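Local coordinates for protein piwi (Drosophila melanogaster, PDB 6KR6) that binds piRNAs and, guided by them, represses transposable elements in the germline as a Piwi-subfamily argonaute protein, at residues P708-V714 with F726-Q732. Numbering follows the deposited sequence.
Sequences PPPGTIV and FYLVSQQ
The ring of P710 lies obliquely over the aliphatic part of Q732, its CG 3.6 Å from CB of Q732, while the far end of the extended glutamine chain runs on past CD of the ring. On the same proline, CB approaches O of S730, a carbonyl that also accepts a hydrogen bond from T774. Trimmed to an alanine, P710 would probably leave the methylene groups of Q732 without the ring they pack on and give the backbone before G711 more freedom to turn. Here the chain passes through a type II turn from P709 to T712, with G711 at a positive phi of 99° that suits glycine; OG1 of T712 closes back on O of P709 at 2.6 Å. After the turn the strands pair antiparallel. N of V729 donates almost straight to O of T712 (2.9 Å, 171°), and V714 and Y727 exchange backbone bonds in both directions. L728, with CG anti to its backbone N (chi1 166°), brings CD1 to within 3.5 Å of CG1 of I713, on the face covered by helix 754-764. V714, Y727 and V729 occupy the other face, against F701. G711 and T712 both oppose V729, whose O takes the amide of G711 and, weakly, that of T712: the arrangement of a G1 beta bulge, joined to a type II turn at the start of a beta hairpin in the Piwi domain.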
# COMPACT_ATOMS: atom_id res chain seq x y z
N PRO A 708 -10.41 8.57 14.42
CA PRO A 708 -9.99 8.11 15.74
C PRO A 708 -8.71 8.81 16.17
O PRO A 708 -7.88 9.18 15.32
CB PRO A 708 -9.76 6.60 15.54
CG PRO A 708 -10.44 6.26 14.25
CD PRO A 708 -10.34 7.50 13.42
N PRO A 709 -8.50 9.01 17.47
CA PRO A 709 -7.29 9.67 17.93
C PRO A 709 -6.10 8.75 17.81
O PRO A 709 -6.26 7.52 17.72
CB PRO A 709 -7.60 9.98 19.41
CG PRO A 709 -8.52 8.87 19.81
CD PRO A 709 -9.36 8.57 18.59
N PRO A 710 -4.88 9.29 17.77
CA PRO A 710 -3.69 8.43 17.72
C PRO A 710 -3.66 7.47 18.90
O PRO A 710 -4.02 7.82 20.03
CB PRO A 710 -2.53 9.43 17.79
CG PRO A 710 -3.10 10.69 17.23
CD PRO A 710 -4.53 10.72 17.68
N GLY A 711 -3.23 6.24 18.62
CA GLY A 711 -3.14 5.21 19.63
C GLY A 711 -4.29 4.23 19.66
O GLY A 711 -4.28 3.31 20.49
N THR A 712 -5.28 4.40 18.79
CA THR A 712 -6.44 3.51 18.78
C THR A 712 -6.07 2.17 18.16
O THR A 712 -5.28 2.10 17.21
CB THR A 712 -7.59 4.15 18.01
OG1 THR A 712 -7.74 5.51 18.41
CG2 THR A 712 -8.89 3.41 18.30
N ILE A 713 -6.64 1.09 18.70
CA ILE A 713 -6.27 -0.26 18.30
C ILE A 713 -7.52 -1.13 18.24
O ILE A 713 -8.33 -1.15 19.18
CB ILE A 713 -5.25 -0.88 19.28
CG1 ILE A 713 -3.87 -0.25 19.05
CG2 ILE A 713 -5.19 -2.39 19.12
CD1 ILE A 713 -2.77 -0.91 19.83
N VAL A 714 -7.68 -1.85 17.13
CA VAL A 714 -8.69 -2.90 16.98
C VAL A 714 -7.95 -4.22 16.87
O VAL A 714 -7.12 -4.40 15.97
CB VAL A 714 -9.58 -2.66 15.75
CG1 VAL A 714 -10.61 -3.77 15.63
CG2 VAL A 714 -10.25 -1.30 15.83
N PHE A 726 -3.42 -7.12 13.87
CA PHE A 726 -4.25 -6.08 14.46
C PHE A 726 -4.19 -4.84 13.58
O PHE A 726 -3.41 -4.76 12.63
CB PHE A 726 -3.82 -5.76 15.90
CG PHE A 726 -2.41 -5.25 16.02
CD1 PHE A 726 -1.35 -6.14 16.19
CD2 PHE A 726 -2.13 -3.90 15.98
CE1 PHE A 726 -0.05 -5.68 16.31
CE2 PHE A 726 -0.84 -3.43 16.09
CZ PHE A 726 0.20 -4.32 16.26
N TYR A 727 -5.04 -3.87 13.92
CA TYR A 727 -5.03 -2.55 13.31
C TYR A 727 -4.59 -1.52 14.34
O TYR A 727 -4.81 -1.68 15.54
CB TYR A 727 -6.42 -2.18 12.77
CG TYR A 727 -6.92 -3.06 11.65
CD1 TYR A 727 -6.41 -2.94 10.37
CD2 TYR A 727 -7.93 -3.99 11.87
CE1 TYR A 727 -6.87 -3.74 9.34
CE2 TYR A 727 -8.41 -4.79 10.85
CZ TYR A 727 -7.87 -4.66 9.58
OH TYR A 727 -8.34 -5.46 8.56
N LEU A 728 -3.95 -0.46 13.85
CA LEU A 728 -3.49 0.62 14.70
C LEU A 728 -3.63 1.94 13.96
O LEU A 728 -3.26 2.03 12.78
CB LEU A 728 -2.04 0.41 15.15
CG LEU A 728 -1.29 1.59 15.77
CD1 LEU A 728 -1.87 1.96 17.13
CD2 LEU A 728 0.20 1.29 15.89
N VAL A 729 -4.17 2.94 14.64
CA VAL A 729 -4.16 4.31 14.16
C VAL A 729 -3.13 5.06 14.99
O VAL A 729 -3.29 5.21 16.21
CB VAL A 729 -5.55 4.96 14.28
CG1 VAL A 729 -5.43 6.47 14.18
CG2 VAL A 729 -6.47 4.43 13.19
N SER A 730 -2.06 5.49 14.35
CA SER A 730 -0.96 6.18 15.02
C SER A 730 -0.85 7.64 14.65
O SER A 730 -0.51 8.47 15.50
CB SER A 730 0.36 5.47 14.72
OG SER A 730 0.56 5.34 13.32
N GLN A 731 -1.13 8.00 13.40
CA GLN A 731 -0.99 9.36 12.91
C GLN A 731 -2.37 9.96 12.70
O GLN A 731 -3.14 9.49 11.86
CB GLN A 731 -0.19 9.39 11.61
CG GLN A 731 0.04 10.78 11.04
CD GLN A 731 0.79 10.75 9.72
OE1 GLN A 731 0.24 10.36 8.69
NE2 GLN A 731 2.05 11.17 9.74
N GLN A 732 -2.68 11.00 13.47
CA GLN A 732 -3.92 11.73 13.26
C GLN A 732 -3.85 12.55 11.98
O GLN A 732 -2.78 13.01 11.57
CB GLN A 732 -4.20 12.66 14.45
CG GLN A 732 -3.08 13.63 14.73
CD GLN A 732 -3.36 14.53 15.92
OE1 GLN A 732 -2.49 15.25 16.39
NE2 GLN A 732 -4.59 14.48 16.42